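PaxB (Photorhabdus luminescens, PDB 6EK4) probably acts as one component of a two-component, alpha-helical pore-forming toxin of the YaxAB type, which perforates target membranes. Local coordinates at residues F81-E86 / S109-N114. Residues are numbered along the deposited sequence; the frame is centred on the assembly and turned at random.
Sequences FLTLTE and SEHIRN
The imidazole of His111 is the flat group at this contact, and the neighbouring helix meets it at the rim: Thr83 OG1 and Leu84 CG both lie at the edge, near the ring plane, and Thr83 CB lies in that plane. The edge used by the threonine is the CD2–NE2 side. Thr83 OG1 stands 3.1 Å from His111 NE2 and equally far from His111 CD2, with the two side chains nearly perpendicular. The hydroxyl is hydrogen-bonded to the carbonyl oxygen of Asp79, four residues back, just ahead of the helix. A chi1 of 51° sets OG1 between the backbone N and the carbonyl carbon, where it can reach Asp79 O while facing the CD2–NE2 edge of the ring.

The two segments belong to consecutive helices that run in opposite directions, so that helix 80-90 and helix 101-141, joined by the loop between them, give a compact example of an antiparallel helical hairpin. Leu84 and His111 mark the closest backbone approach of the two segments, their CA atoms 7.5 Å apart. Their side chains run alongside each other, pointing opposite ways, which brings Leu84 CD2 to 3.8 Å from His111 CB and Leu84 CG to 4.0 Å from the same His111 CB.

The elongated, mostly helical chain places this pairing far from its middle, about 56 Å from centre to centre. Leu84 is buried, and Gln326 of helix 326-348 also touches it; that third helix meets Phe81 as well, through Thr330. Within helix 80-90, the carbonyl oxygen of Leu82 accepts a hydrogen bond from Glu86 N.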
# COMPACT_ATOMS: atom_id res chain seq x y z
N PHE A 81 -36.88 19.58 -32.81
CA PHE A 81 -36.43 20.61 -31.85
C PHE A 81 -36.72 22.03 -32.34
O PHE A 81 -37.18 22.87 -31.56
CB PHE A 81 -34.94 20.46 -31.54
CG PHE A 81 -34.65 19.49 -30.43
CD1 PHE A 81 -34.88 19.84 -29.11
CD2 PHE A 81 -34.16 18.22 -30.71
CE1 PHE A 81 -34.62 18.95 -28.08
CE2 PHE A 81 -33.90 17.32 -29.68
CZ PHE A 81 -34.13 17.69 -28.37
N LEU A 82 -36.45 22.29 -33.61
CA LEU A 82 -36.64 23.63 -34.19
C LEU A 82 -38.09 23.84 -34.62
O LEU A 82 -38.68 24.88 -34.35
CB LEU A 82 -35.69 23.84 -35.38
CG LEU A 82 -35.14 25.26 -35.59
CD1 LEU A 82 -34.27 25.30 -36.84
CD2 LEU A 82 -36.24 26.31 -35.66
N THR A 83 -38.67 22.84 -35.29
CA THR A 83 -40.01 22.97 -35.85
C THR A 83 -41.13 23.00 -34.81
O THR A 83 -42.22 23.50 -35.09
CB THR A 83 -40.31 21.86 -36.88
OG1 THR A 83 -40.00 20.58 -36.31
CG2 THR A 83 -39.47 22.05 -38.14
N LEU A 84 -40.88 22.46 -33.61
CA LEU A 84 -41.86 22.54 -32.52
C LEU A 84 -41.99 23.97 -31.99
O LEU A 84 -43.09 24.42 -31.66
CB LEU A 84 -41.52 21.58 -31.38
CG LEU A 84 -41.91 20.11 -31.58
CD1 LEU A 84 -41.30 19.25 -30.48
CD2 LEU A 84 -43.42 19.94 -31.61
N THR A 85 -40.86 24.68 -31.89
CA THR A 85 -40.87 26.11 -31.55
C THR A 85 -41.58 26.92 -32.64
O THR A 85 -42.33 27.84 -32.34
CB THR A 85 -39.45 26.68 -31.34
OG1 THR A 85 -38.49 25.88 -32.05
CG2 THR A 85 -39.07 26.71 -29.86
N GLU A 86 -41.35 26.55 -33.90
CA GLU A 86 -42.01 27.21 -35.03
C GLU A 86 -43.51 26.90 -35.09
O GLU A 86 -44.30 27.74 -35.52
CB GLU A 86 -41.33 26.81 -36.35
CG GLU A 86 -39.92 27.35 -36.50
CD GLU A 86 -39.24 26.93 -37.79
OE1 GLU A 86 -39.70 25.95 -38.43
OE2 GLU A 86 -38.24 27.57 -38.18
N SER A 109 -48.01 16.48 -32.34
CA SER A 109 -48.22 15.19 -31.68
C SER A 109 -47.34 14.10 -32.30
O SER A 109 -46.92 13.17 -31.61
CB SER A 109 -49.69 14.77 -31.76
OG SER A 109 -50.50 15.61 -30.94
N GLU A 110 -47.08 14.21 -33.60
CA GLU A 110 -46.18 13.30 -34.29
C GLU A 110 -44.73 13.54 -33.84
O GLU A 110 -44.00 12.59 -33.56
CB GLU A 110 -46.28 13.49 -35.81
CG GLU A 110 -45.70 12.35 -36.63
CD GLU A 110 -46.69 11.22 -36.85
OE1 GLU A 110 -46.35 10.06 -36.54
OE2 GLU A 110 -47.81 11.48 -37.34
N HIS A 111 -44.34 14.81 -33.79
CA HIS A 111 -43.01 15.21 -33.34
C HIS A 111 -42.74 14.79 -31.89
O HIS A 111 -41.66 14.30 -31.58
CB HIS A 111 -42.84 16.73 -33.47
CG HIS A 111 -42.56 17.19 -34.87
ND1 HIS A 111 -42.99 16.52 -35.99
CD2 HIS A 111 -41.91 18.29 -35.32
CE1 HIS A 111 -42.61 17.17 -37.07
NE2 HIS A 111 -41.95 18.25 -36.69
N ILE A 112 -43.73 15.01 -31.03
CA ILE A 112 -43.61 14.66 -29.61
C ILE A 112 -43.47 13.15 -29.40
O ILE A 112 -42.74 12.71 -28.51
CB ILE A 112 -44.81 15.22 -28.79
CG1 ILE A 112 -44.60 16.72 -28.56
CG2 ILE A 112 -44.97 14.51 -27.46
CD1 ILE A 112 -45.80 17.43 -27.96
N ARG A 113 -44.16 12.36 -30.21
CA ARG A 113 -44.09 10.90 -30.11
C ARG A 113 -42.70 10.39 -30.48
O ARG A 113 -42.21 9.42 -29.89
CB ARG A 113 -45.16 10.24 -30.99
CG ARG A 113 -45.71 8.93 -30.43
CD ARG A 113 -46.87 8.41 -31.27
NE ARG A 113 -47.94 9.40 -31.41
CZ ARG A 113 -49.01 9.26 -32.19
NH1 ARG A 113 -49.18 8.16 -32.92
NH2 ARG A 113 -49.92 10.23 -32.24
N ASN A 114 -42.07 11.05 -31.45
CA ASN A 114 -40.68 10.75 -31.83
C ASN A 114 -39.68 11.25 -30.79
O ASN A 114 -38.65 10.62 -30.57
CB ASN A 114 -40.35 11.37 -33.19
CG ASN A 114 -41.18 10.78 -34.32
OD1 ASN A 114 -41.54 9.61 -34.30
ND2 ASN A 114 -41.49 11.61 -35.31